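Local coordinates for holo-[acyl-carrier-protein] synthase (Neisseria meningitidis FAM18, PDB 5SUV) that is a small enzyme of the 4'-phosphopantetheinyl transferase superfamily, assembled as a trimer that holds coenzyme A between its subunits, at residues Ile6-Val11 with Leu119-Ala124; Ala55-Phe60 with Val72-Ile77; Pro87-Gly92 with Ser105-Ser110. One frame throughout, in Å; residues are numbered along the deposited sequence.

Contact 1 of 3, residues Ile6-Val11 with Leu119-Ala124; sequences IGTDIV and LAFVVA
Thr-8 and Phe-121 stand side by side on one face of an antiparallel strand pair, and the Thr-8 hydroxyl lies over the centre of the Phe-121 ring, OG1 being 3.8 Å above its plane. With OG1 anti to the backbone N (chi1 -169°), the hydroxyl is carried over strand 119-124 and donates to the carbonyl oxygen of Ala-120, Thr-8 OG1 to Ala-120 O 3.2 Å. That oxygen also accepts the backbone N-H of Asp-9, so two donors grip it; the hydroxyl approaches tilted 23° from the carbonyl plane. Within strand 119-124, Leu-119 CD2 meets the edge of the Phe-121 ring in plane. The other Leu-119 methyl turns across to Ile-10, whose side chain it crosses at a slant, with Leu-119 CD1 3.5 Å from Ile-10 CG2. At the opposite end Ile-6 and Val-123 run alongside each other, pointing the same way; CG2 of Ile-6 meets CG2 of Val-123 at 4.2 Å, while the CG1 branch leads away from Val-123.

The hydrogen-bonded pairs alternate with these. Gly-7 and Val-122 exchange two bonds, the N of Gly-7 lying 2.8 Å from Val-122 O; Asp-9 and Ala-120 likewise exchange two, Ala-120 N to Asp-9 O at 3.0 Å. Asp-9, Ala-120 and Val-122 project from the other face, where Ala-120 and Val-122 meet Ala-59 of helix 46-63 and Asp-9 lines a coenzyme A pocket. Phe-121 packs edge-to-face on Phe-121 of the second subunit and stacks with Phe-121 of the third; Thr-8 N and Ile-10 N bond to Ser-110 OG and Ser-112 OG of the second. Strand 3-12 is outermost within this chain in an antiparallel sheet whose Thr-8 and Phe-121 face packs against the other two subunits, so the sheet lines the trimer interface.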
loop_
_atom_site.group_PDB
_atom_site.type_symbol
_atom_site.label_atom_id
_atom_site.label_comp_id
_atom_site.label_asym_id
_atom_site.label_seq_id
_atom_site.Cartn_x
_atom_site.Cartn_y
_atom_site.Cartn_z
ATOM N N ILE A 6 -5.284 -2.508 9.093
ATOM C CA ILE A 6 -4.701 -1.815 7.957
ATOM C C ILE A 6 -5.714 -1.840 6.832
ATOM O O ILE A 6 -6.615 -2.691 6.791
ATOM C CB ILE A 6 -3.374 -2.459 7.508
ATOM C CG1 ILE A 6 -3.617 -3.881 7.055
ATOM C CG2 ILE A 6 -2.374 -2.450 8.653
ATOM C CD1 ILE A 6 -2.316 -4.563 6.539
ATOM N N GLY A 7 -5.591 -0.873 5.936
ATOM C CA GLY A 7 -6.527 -0.752 4.834
ATOM C C GLY A 7 -5.870 -0.195 3.607
ATOM O O GLY A 7 -4.935 0.616 3.673
ATOM N N THR A 8 -6.366 -0.630 2.454
ATOM C CA THR A 8 -5.898 -0.103 1.193
ATOM C C THR A 8 -7.084 0.043 0.253
ATOM O O THR A 8 -8.110 -0.624 0.401
ATOM C CB THR A 8 -4.820 -1.016 0.577
ATOM O OG1 THR A 8 -4.208 -0.356 -0.521
ATOM C CG2 THR A 8 -5.434 -2.332 0.125
ATOM N N ASP A 9 -6.925 0.926 -0.722
ATOM C CA ASP A 9 -7.949 1.108 -1.732
ATOM C C ASP A 9 -7.281 1.637 -2.993
ATOM O O ASP A 9 -6.385 2.485 -2.920
ATOM C CB ASP A 9 -9.029 2.069 -1.232
ATOM C CG ASP A 9 -10.382 1.816 -1.862
ATOM O OD1 ASP A 9 -10.808 0.644 -1.942
ATOM O OD2 ASP A 9 -11.032 2.798 -2.264
ATOM N N ILE A 10 -7.705 1.117 -4.141
ATOM C CA ILE A 10 -7.353 1.697 -5.431
ATOM C C ILE A 10 -8.634 2.141 -6.117
ATOM O O ILE A 10 -9.654 1.444 -6.080
ATOM C CB ILE A 10 -6.542 0.726 -6.314
ATOM C CG1 ILE A 10 -7.044 -0.702 -6.142
ATOM C CG2 ILE A 10 -5.055 0.850 -5.980
ATOM C CD1 ILE A 10 -6.340 -1.712 -7.036
ATOM N N VAL A 11 -8.586 3.332 -6.696
ATOM C CA VAL A 11 -9.750 3.984 -7.269
ATOM C C VAL A 11 -9.354 4.540 -8.622
ATOM O O VAL A 11 -8.346 5.250 -8.735
ATOM C CB VAL A 11 -10.289 5.112 -6.367
ATOM C CG1 VAL A 11 -11.396 5.879 -7.073
ATOM C CG2 VAL A 11 -10.792 4.541 -5.058
ATOM N N LEU A 119 -4.441 5.832 -5.170
ATOM C CA LEU A 119 -4.126 4.813 -4.185
ATOM C C LEU A 119 -4.136 5.412 -2.785
ATOM O O LEU A 119 -3.631 6.517 -2.575
ATOM C CB LEU A 119 -2.762 4.213 -4.497
ATOM C CG LEU A 119 -2.109 3.240 -3.541
ATOM C CD1 LEU A 119 -3.018 2.068 -3.341
ATOM C CD2 LEU A 119 -0.777 2.818 -4.150
ATOM N N ALA A 120 -4.701 4.666 -1.830
ATOM C CA ALA A 120 -4.696 5.048 -0.422
ATOM C C ALA A 120 -4.246 3.871 0.437
ATOM O O ALA A 120 -4.641 2.725 0.203
ATOM C CB ALA A 120 -6.090 5.531 0.043
ATOM N N PHE A 121 -3.416 4.169 1.434
ATOM C CA PHE A 121 -3.011 3.226 2.470
ATOM C C PHE A 121 -3.318 3.841 3.833
ATOM O O PHE A 121 -3.072 5.029 4.046
ATOM C CB PHE A 121 -1.518 2.903 2.420
ATOM C CG PHE A 121 -1.127 1.912 1.368
ATOM C CD1 PHE A 121 -1.063 2.278 0.035
ATOM C CD2 PHE A 121 -0.775 0.620 1.721
ATOM C CE1 PHE A 121 -0.680 1.364 -0.930
ATOM C CE2 PHE A 121 -0.388 -0.300 0.760
ATOM C CZ PHE A 121 -0.339 0.074 -0.572
ATOM N N VAL A 122 -3.828 3.026 4.750
ATOM C CA VAL A 122 -4.210 3.482 6.080
ATOM C C VAL A 122 -3.769 2.444 7.100
ATOM O O VAL A 122 -3.992 1.238 6.913
ATOM C CB VAL A 122 -5.736 3.708 6.190
ATOM C CG1 VAL A 122 -6.133 4.024 7.621
ATOM C CG2 VAL A 122 -6.194 4.821 5.263
ATOM N N VAL A 123 -3.228 2.921 8.217
ATOM C CA VAL A 123 -2.929 2.073 9.362
ATOM C C VAL A 123 -3.584 2.658 10.599
ATOM O O VAL A 123 -3.301 3.800 10.974
ATOM C CB VAL A 123 -1.420 1.928 9.589
ATOM C CG1 VAL A 123 -1.156 1.013 10.771
ATOM C CG2 VAL A 123 -0.746 1.405 8.325
ATOM N N ALA A 124 -4.396 1.856 11.266
ATOM C CA ALA A 124 -4.998 2.221 12.538
ATOM C C ALA A 124 -4.234 1.540 13.668
ATOM O O ALA A 124 -4.002 0.323 13.621
ATOM C CB ALA A 124 -6.465 1.815 12.543
#

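Contact 2 of 3, residues Ala55-Phe60 with Val72-Ile77. With COA (coenzyme A), chain D.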
loop_
_atom_site.group_PDB
_atom_site.type_symbol
_atom_site.label_atom_id
_atom_site.label_comp_id
_atom_site.label_asym_id
_atom_site.label_seq_id
_atom_site.Cartn_x
_atom_site.Cartn_y
_atom_site.Cartn_z
ATOM N N ALA A 55 -11.058 6.969 -1.986
ATOM C CA ALA A 55 -10.083 5.932 -1.652
ATOM C C ALA A 55 -9.701 5.991 -0.177
ATOM O O ALA A 55 -9.583 4.957 0.483
ATOM C CB ALA A 55 -8.825 6.061 -2.510
ATOM N N ALA A 56 -9.483 7.198 0.346
ATOM C CA ALA A 56 -9.050 7.339 1.733
ATOM C C ALA A 56 -10.136 6.868 2.693
ATOM O O ALA A 56 -9.847 6.212 3.696
ATOM C CB ALA A 56 -8.684 8.796 2.013
ATOM N N LYS A 57 -11.389 7.198 2.405
ATOM C CA LYS A 57 -12.467 6.747 3.279
ATOM C C LYS A 57 -12.636 5.236 3.203
ATOM O O LYS A 57 -12.844 4.568 4.221
ATOM C CB LYS A 57 -13.757 7.458 2.905
ATOM C CG LYS A 57 -13.654 8.965 3.025
ATOM C CD LYS A 57 -14.814 9.650 2.332
ATOM C CE LYS A 57 -14.621 11.171 2.259
ATOM N NZ LYS A 57 -15.434 11.891 3.296
ATOM N N GLU A 58 -12.538 4.663 2.004
ATOM C CA GLU A 58 -12.669 3.221 1.915
ATOM C C GLU A 58 -11.519 2.522 2.633
ATOM O O GLU A 58 -11.738 1.522 3.323
ATOM C CB GLU A 58 -12.756 2.785 0.451
ATOM C CG GLU A 58 -14.052 3.191 -0.220
ATOM C CD GLU A 58 -14.374 2.354 -1.446
ATOM O OE1 GLU A 58 -15.564 2.028 -1.656
ATOM O OE2 GLU A 58 -13.435 2.025 -2.204
ATOM N N ALA A 59 -10.286 3.029 2.487
ATOM C CA ALA A 59 -9.167 2.396 3.176
ATOM C C ALA A 59 -9.318 2.558 4.677
ATOM O O ALA A 59 -8.995 1.642 5.439
ATOM C CB ALA A 59 -7.835 2.973 2.717
ATOM N N PHE A 60 -9.809 3.720 5.126
ATOM C CA PHE A 60 -10.090 3.893 6.546
ATOM C C PHE A 60 -11.057 2.822 7.040
ATOM O O PHE A 60 -10.816 2.156 8.054
ATOM C CB PHE A 60 -10.655 5.295 6.802
ATOM C CG PHE A 60 -10.984 5.552 8.260
ATOM C CD1 PHE A 60 -12.181 5.117 8.800
ATOM C CD2 PHE A 60 -10.086 6.214 9.075
ATOM C CE1 PHE A 60 -12.490 5.348 10.137
ATOM C CE2 PHE A 60 -10.378 6.445 10.411
ATOM C CZ PHE A 60 -11.581 6.003 10.939
ATOM N N VAL A 72 -18.878 4.484 11.081
ATOM C CA VAL A 72 -17.786 4.459 10.124
ATOM C C VAL A 72 -18.417 4.696 8.761
ATOM O O VAL A 72 -18.658 3.748 8.002
ATOM C CB VAL A 72 -17.012 3.126 10.173
ATOM C CG1 VAL A 72 -15.822 3.154 9.234
ATOM C CG2 VAL A 72 -16.524 2.847 11.575
ATOM N N SER A 73 -18.684 5.959 8.450
ATOM C CA SER A 73 -19.402 6.352 7.247
ATOM C C SER A 73 -18.611 7.392 6.464
ATOM O O SER A 73 -17.733 8.084 6.992
ATOM C CB SER A 73 -20.782 6.901 7.590
ATOM O OG SER A 73 -20.675 8.026 8.442
ATOM N N PHE A 74 -18.950 7.511 5.178
ATOM C CA PHE A 74 -18.318 8.537 4.362
ATOM C C PHE A 74 -18.498 9.914 4.975
ATOM O O PHE A 74 -17.585 10.744 4.924
ATOM C CB PHE A 74 -18.894 8.515 2.950
ATOM C CG PHE A 74 -18.570 7.264 2.192
ATOM C CD1 PHE A 74 -17.298 7.041 1.714
ATOM C CD2 PHE A 74 -19.548 6.324 1.955
ATOM C CE1 PHE A 74 -17.002 5.887 0.996
ATOM C CE2 PHE A 74 -19.264 5.173 1.245
ATOM C CZ PHE A 74 -17.991 4.949 0.773
ATOM N N ARG A 75 -19.672 10.178 5.547
ATOM C CA ARG A 75 -19.960 11.510 6.063
ATOM C C ARG A 75 -19.300 11.794 7.405
ATOM O O ARG A 75 -19.314 12.958 7.837
ATOM C CB ARG A 75 -21.467 11.726 6.203
ATOM C CG ARG A 75 -22.177 11.961 4.895
ATOM C CD ARG A 75 -23.602 12.420 5.139
ATOM N NE ARG A 75 -24.319 12.647 3.889
ATOM C CZ ARG A 75 -24.924 11.695 3.183
ATOM N NH1 ARG A 75 -24.905 10.432 3.592
ATOM N NH2 ARG A 75 -25.551 12.006 2.058
ATOM N N ASN A 76 -18.683 10.784 8.033
ATOM C CA ASN A 76 -17.950 10.962 9.278
ATOM C C ASN A 76 -16.441 10.884 9.106
ATOM O O ASN A 76 -15.717 11.194 10.056
ATOM C CB ASN A 76 -18.375 9.909 10.323
ATOM C CG ASN A 76 -19.631 10.314 11.098
ATOM O OD1 ASN A 76 -20.026 11.485 11.112
ATOM N ND2 ASN A 76 -20.273 9.340 11.717
ATOM N N ILE A 77 -15.943 10.480 7.939
ATOM C CA ILE A 77 -14.509 10.313 7.710
ATOM C C ILE A 77 -14.058 11.462 6.815
ATOM O O ILE A 77 -14.292 11.439 5.603
ATOM C CB ILE A 77 -14.186 8.972 7.052
ATOM C CG1 ILE A 77 -14.699 7.778 7.866
ATOM C CG2 ILE A 77 -12.684 8.883 6.809
ATOM C CD1 ILE A 77 -14.823 6.524 7.012
HETATM N N1A COA D . -12.874 -4.825 7.052
HETATM C C2A COA D . -11.783 -4.770 6.253
HETATM N N3A COA D . -11.720 -5.106 4.971
HETATM C C4A COA D . -12.908 -5.561 4.435
HETATM C C5A COA D . -14.150 -5.686 5.138
HETATM C C6A COA D . -14.035 -5.281 6.488
HETATM N N6A COA D . -15.050 -5.355 7.263
HETATM N N7A COA D . -15.107 -6.152 4.376
HETATM C C8A COA D . -14.490 -6.313 3.227
HETATM N N9A COA D . -13.183 -5.966 3.218
HETATM C C1B COA D . -12.181 -6.061 2.122
HETATM C C2B COA D . -12.130 -7.567 1.591
HETATM O O2B COA D . -10.845 -8.026 1.504
HETATM C C3B COA D . -12.776 -7.337 0.182
HETATM O O3B COA D . -12.312 -8.130 -0.751
HETATM P P3B COA D . -12.579 -9.869 -0.572
HETATM O O7A COA D . -13.866 -9.970 -0.092
HETATM O O8A COA D . -11.522 -10.272 0.409
HETATM O O9A COA D . -12.390 -10.282 -1.942
HETATM C C4B COA D . -12.241 -5.921 -0.084
HETATM O O4B COA D . -12.504 -5.232 1.080
HETATM C C5B COA D . -12.878 -5.206 -1.278
HETATM O O5B COA D . -12.208 -4.015 -1.451
HETATM P P1A COA D . -12.529 -3.268 -2.837
HETATM O O1A COA D . -12.222 -4.108 -3.917
HETATM O O2A COA D . -11.979 -1.886 -2.669
HETATM O O3A COA D . -14.185 -3.370 -2.766
HETATM P P2A COA D . -15.101 -2.097 -2.582
HETATM O O4A COA D . -16.402 -2.616 -2.690
HETATM O O5A COA D . -14.565 -0.931 -3.362
HETATM O O6A COA D . -14.968 -1.560 -0.961
HETATM C CBP COA D . -15.872 -1.841 1.214
HETATM C CCP COA D . -15.325 -2.495 -0.098
HETATM C CDP COA D . -15.349 -2.625 2.367
HETATM C CEP COA D . -15.508 -0.393 1.410
HETATM C CAP COA D . -17.346 -1.966 1.143
HETATM O OAP COA D . -17.701 -3.307 1.169
HETATM C C9P COA D . -18.063 -1.292 2.272
HETATM O O9P COA D . -18.001 -1.731 3.366
HETATM N N8P COA D . -18.831 -0.177 2.019
HETATM C C7P COA D . -18.970 0.391 0.707
HETATM C C6P COA D . -20.463 0.682 0.478
HETATM C C5P COA D . -20.557 1.945 -0.297
HETATM O O5P COA D . -20.889 2.978 0.197
HETATM N N4P COA D . -20.249 1.895 -1.647
HETATM C C3P COA D . -20.274 3.132 -2.433
HETATM C C2P COA D . -21.640 3.762 -2.460
HETATM S S1P COA D . -21.455 5.353 -3.240
#
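Lys-57 and Ile-77 anchor a helix-against-loop packing in this 4'-phosphopantetheinyl transferase fold: helix 46-63 lies beside the irregular 72-77 segment that leads into strand 77-81. The tight part is polar at its centre. The Lys-57 chain runs straight until it bends at chi4 (-102°), bringing NZ to two carbonyls, 2.6 Å from Ile-77 O, nearly along its C=O axis, and 2.9 Å from Phe-74 O. Ile-31 O accepts a further bond from NZ and Glu-36 forms a salt bridge, which would offset the buried charge. Ile-77 slides past the lysine stem and lays CG2 over one face of the Phe-60 ring, while its CD1 comes 3.5 Å from Phe-60 CD1. Val-72 CG1 touches the edge of that ring more lightly.

Beyond this the segment loosens: Ser-73 and Arg-75 point away from the helix, on the more solvent-accessible side, and the end of Asn-76 leads away. Phe-74 meets ligand and helix with its ring edge: coenzyme A O5P lies at CE2, Glu-58 CG, its carboxylate near the diphosphate, is 4.2 Å from Phe-74 CE1, and Lys-57 CD is 3.7 Å from Phe-74 CD1.

Contact 3 of 3, residues Pro87-Gly92 with Ser105-Ser110; sequences PEFFYG and SRVSLS. With COA (coenzyme A), chain F.
Phe-89 and Leu-109 carry the apolar part of this contact, their side chains crossing at about a right angle. Leu-109 CD2 lies over one face of the ring in a CH-pi contact, 4.1 Å from the centroid and 21° off the ring normal, displaced toward the rim. Phe-89 CG is anti to its own carbonyl carbon (chi1 -70°), which directs the ring onto strand 106-110. There CE2 of Phe-89 comes 3.7 Å from Leu-109 CB, and Val-107 CG1 approaches the same ring obliquely. Leu-109 CD2 also meets the proline, 3.9 Å from Pro-87 CB. At the far end the Tyr-91 hydroxyl reaches over Val-107, with OH 3.5 Å from Val-107 CB.

Direct hydrogen bonds between the strands are absent; three waters join them instead. One donates to Pro-87 O and accepts from Leu-109 N. A second accepts from Phe-89 N at 2.8 Å from the water oxygen and donates to Val-107 O. The third accepts from Val-107 N and pairs with Tyr-91 OH, lying in the plane of the tyrosine ring at its edge. These bridges satisfy main-chain groups along both strands, whose axes stay 6.1 Å apart at closest.

The ligand contact belongs to Pro-87, whose CG is 3.4 Å from coenzyme A O2B.

In the fold, strand 87-91 pairs with strand 77-81 in a small two-stranded antiparallel sheet, while strand 106-114 is outermost, within this chain, in the larger sheet, next to strand 117-125. Phe-89 fills the angle between them, packing on Ile-77 and Ile-79, on Val-122, and edge-to-face on Phe-60 of helix 46-63; Tyr-91 rests on helix 93-102.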
loop_
_atom_site.group_PDB
_atom_site.type_symbol
_atom_site.label_atom_id
_atom_site.label_comp_id
_atom_site.label_asym_id
_atom_site.label_seq_id
_atom_site.Cartn_x
_atom_site.Cartn_y
_atom_site.Cartn_z
ATOM N N PRO A 87 -1.456 14.393 4.413
ATOM C CA PRO A 87 -2.886 14.158 4.626
ATOM C C PRO A 87 -3.131 13.533 5.987
ATOM O O PRO A 87 -2.294 12.787 6.508
ATOM C CB PRO A 87 -3.256 13.189 3.500
ATOM C CG PRO A 87 -2.003 12.401 3.296
ATOM C CD PRO A 87 -0.866 13.375 3.522
ATOM N N GLU A 88 -4.301 13.839 6.555
ATOM C CA GLU A 88 -4.685 13.316 7.861
ATOM C C GLU A 88 -6.206 13.321 7.980
ATOM O O GLU A 88 -6.901 14.086 7.305
ATOM C CB GLU A 88 -4.040 14.128 8.994
ATOM C CG GLU A 88 -4.350 15.608 8.944
ATOM C CD GLU A 88 -3.498 16.426 9.902
ATOM O OE1 GLU A 88 -2.450 15.920 10.361
ATOM O OE2 GLU A 88 -3.878 17.578 10.190
ATOM N N PHE A 89 -6.713 12.460 8.856
ATOM C CA PHE A 89 -8.153 12.301 9.046
ATOM C C PHE A 89 -8.685 13.249 10.108
ATOM O O PHE A 89 -8.002 13.537 11.095
ATOM C CB PHE A 89 -8.490 10.869 9.461
ATOM C CG PHE A 89 -8.302 9.855 8.382
ATOM C CD1 PHE A 89 -9.130 9.844 7.276
ATOM C CD2 PHE A 89 -7.308 8.895 8.485
ATOM C CE1 PHE A 89 -8.963 8.897 6.285
ATOM C CE2 PHE A 89 -7.136 7.938 7.493
ATOM C CZ PHE A 89 -7.963 7.934 6.406
ATOM N N PHE A 90 -9.915 13.717 9.903
ATOM C CA PHE A 90 -10.718 14.316 10.962
ATOM C C PHE A 90 -12.064 13.603 10.964
ATOM O O PHE A 90 -12.446 12.965 9.979
ATOM C CB PHE A 90 -10.857 15.837 10.782
ATOM C CG PHE A 90 -11.760 16.247 9.661
ATOM C CD1 PHE A 90 -13.127 16.344 9.861
ATOM C CD2 PHE A 90 -11.242 16.576 8.416
ATOM C CE1 PHE A 90 -13.960 16.733 8.838
ATOM C CE2 PHE A 90 -12.077 16.980 7.389
ATOM C CZ PHE A 90 -13.433 17.046 7.598
ATOM N N TYR A 91 -12.755 13.638 12.104
ATOM C CA TYR A 91 -13.870 12.737 12.325
ATOM C C TYR A 91 -15.108 13.494 12.761
ATOM O O TYR A 91 -15.027 14.485 13.492
ATOM C CB TYR A 91 -13.538 11.690 13.390
ATOM C CG TYR A 91 -12.252 11.000 13.122
ATOM C CD1 TYR A 91 -12.121 10.200 12.008
ATOM C CD2 TYR A 91 -11.171 11.137 13.972
ATOM C CE1 TYR A 91 -10.942 9.558 11.736
ATOM C CE2 TYR A 91 -9.974 10.472 13.709
ATOM C CZ TYR A 91 -9.871 9.702 12.591
ATOM O OH TYR A 91 -8.689 9.037 12.313
ATOM N N GLY A 92 -16.254 13.000 12.302
ATOM C CA GLY A 92 -17.527 13.410 12.853
ATOM C C GLY A 92 -17.615 12.896 14.274
ATOM O O GLY A 92 -16.985 11.902 14.635
ATOM N N SER A 105 -5.987 4.865 18.729
ATOM C CA SER A 105 -5.358 6.106 19.144
ATOM C C SER A 105 -4.985 6.998 17.977
ATOM O O SER A 105 -4.988 8.226 18.109
ATOM C CB SER A 105 -4.093 5.812 19.943
ATOM O OG SER A 105 -3.176 5.079 19.140
ATOM N N ARG A 106 -4.603 6.403 16.856
ATOM C CA ARG A 106 -4.119 7.180 15.729
ATOM C C ARG A 106 -4.396 6.393 14.463
ATOM O O ARG A 106 -4.179 5.183 14.421
ATOM C CB ARG A 106 -2.620 7.469 15.857
ATOM C CG ARG A 106 -1.972 8.070 14.611
ATOM C CD ARG A 106 -2.368 9.523 14.407
ATOM N NE ARG A 106 -1.715 10.402 15.373
ATOM C CZ ARG A 106 -0.428 10.736 15.334
ATOM N NH1 ARG A 106 0.362 10.259 14.377
ATOM N NH2 ARG A 106 0.073 11.546 16.259
ATOM N N VAL A 107 -4.886 7.078 13.440
ATOM C CA VAL A 107 -5.042 6.470 12.126
ATOM C C VAL A 107 -4.216 7.283 11.143
ATOM O O VAL A 107 -4.462 8.482 10.965
ATOM C CB VAL A 107 -6.510 6.407 11.689
ATOM C CG1 VAL A 107 -6.626 5.629 10.411
ATOM C CG2 VAL A 107 -7.368 5.755 12.770
ATOM N N SER A 108 -3.239 6.630 10.513
ATOM C CA SER A 108 -2.322 7.254 9.568
ATOM C C SER A 108 -2.789 7.018 8.135
ATOM O O SER A 108 -3.408 5.999 7.824
ATOM C CB SER A 108 -0.911 6.699 9.759
ATOM O OG SER A 108 -0.399 7.078 11.020
ATOM N N LEU A 109 -2.504 7.992 7.270
ATOM C CA LEU A 109 -2.982 7.993 5.897
ATOM C C LEU A 109 -1.850 8.389 4.968
ATOM O O LEU A 109 -1.148 9.372 5.228
ATOM C CB LEU A 109 -4.124 8.996 5.719
ATOM C CG LEU A 109 -4.648 9.290 4.309
ATOM C CD1 LEU A 109 -5.158 8.010 3.705
ATOM C CD2 LEU A 109 -5.756 10.355 4.362
ATOM N N SER A 110 -1.735 7.680 3.856
ATOM C CA SER A 110 -0.931 8.150 2.742
ATOM C C SER A 110 -1.706 7.970 1.451
ATOM O O SER A 110 -2.451 7.007 1.286
ATOM C CB SER A 110 0.409 7.399 2.637
ATOM O OG SER A 110 1.214 7.948 1.600
HETATM N N1A COA F . 3.955 14.351 3.705
HETATM C C2A COA F . 3.215 13.287 3.371
HETATM N N3A COA F . 2.411 13.177 2.348
HETATM C C4A COA F . 2.324 14.322 1.526
HETATM C C5A COA F . 3.032 15.539 1.760
HETATM C C6A COA F . 3.844 15.479 2.884
HETATM N N6A COA F . 4.555 16.533 3.201
HETATM N N7A COA F . 2.801 16.414 0.880
HETATM C C8A COA F . 1.943 15.823 0.092
HETATM N N9A COA F . 1.630 14.558 0.434
HETATM C C1B COA F . 0.727 13.687 -0.217
HETATM C C2B COA F . -0.733 14.363 -0.331
HETATM O O2B COA F . -1.754 13.523 0.062
HETATM C C3B COA F . -0.774 14.558 -1.844
HETATM O O3B COA F . -1.997 14.441 -2.374
HETATM P P3B COA F . -3.213 15.531 -1.653
HETATM O O7A COA F . -4.029 15.516 -2.791
HETATM O O8A COA F . -3.681 14.762 -0.485
HETATM O O9A COA F . -2.363 16.693 -1.368
HETATM C C4B COA F . 0.098 13.348 -2.248
HETATM O O4B COA F . 1.214 13.486 -1.455
HETATM C C5B COA F . 0.481 13.377 -3.689
HETATM O O5B COA F . 1.110 12.120 -3.954
HETATM P P1A COA F . 2.020 12.122 -5.246
HETATM O O1A COA F . 1.250 12.507 -6.452
HETATM O O2A COA F . 2.928 10.949 -5.162
HETATM O O3A COA F . 2.882 13.484 -5.009
HETATM P P2A COA F . 3.891 13.837 -6.109
HETATM O O4A COA F . 4.645 12.712 -6.554
HETATM O O5A COA F . 3.391 14.839 -7.129
HETATM O O6A COA F . 4.959 14.705 -5.205
HETATM C CBP COA F . 6.197 14.659 -3.219
HETATM C CCP COA F . 5.480 13.862 -4.253
HETATM C CDP COA F . 5.183 15.180 -2.334
HETATM C CEP COA F . 7.093 13.766 -2.404
HETATM C CAP COA F . 7.060 15.820 -3.805
HETATM O OAP COA F . 7.774 16.464 -2.821
HETATM C C9P COA F . 8.127 15.373 -4.826
HETATM O O9P COA F . 9.179 14.917 -4.407
HETATM N N8P COA F . 7.883 15.563 -6.220
HETATM C C7P COA F . 8.870 15.153 -7.279
HETATM C C6P COA F . 10.311 15.269 -6.824
HETATM C C5P COA F . 11.195 15.769 -7.954
HETATM O O5P COA F . 12.017 16.602 -7.765
HETATM N N4P COA F . 11.061 15.225 -9.228
HETATM C C3P COA F . 11.911 15.717 -10.313
HETATM C C2P COA F . 13.194 14.938 -10.431
HETATM S S1P COA F . 14.637 15.880 -9.780
HETATM O O HOH W 1 -1.237 10.490 8.267
HETATM O O HOH W 2 -4.711 11.146 10.240
HETATM O O HOH W 3 -6.433 9.671 13.964
#

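Contacts 2 and 3 both fall within the chain loop closed by contact 1, and all three centres lie 10 to 12 Å apart. Contact 1 joins contact 3 through the sheet, Val-123 O lying 2.9 Å from Ser-108 N, and contact 2 through Val-122 CG2, 3.5 Å from Ala-59 CB. Contact 2 meets contact 3 where Ile-77 CG2 is 3.7 Å from Phe-89 CD1. This chain contributes to two coenzyme A pockets: Asp-9, Glu-58 and Phe-74 line one shared with the second subunit, where the carboxylate oxygens Asp-9 OD2 and Glu-58 OE2 are unusually close, and Pro-87 lines another, shared with the third.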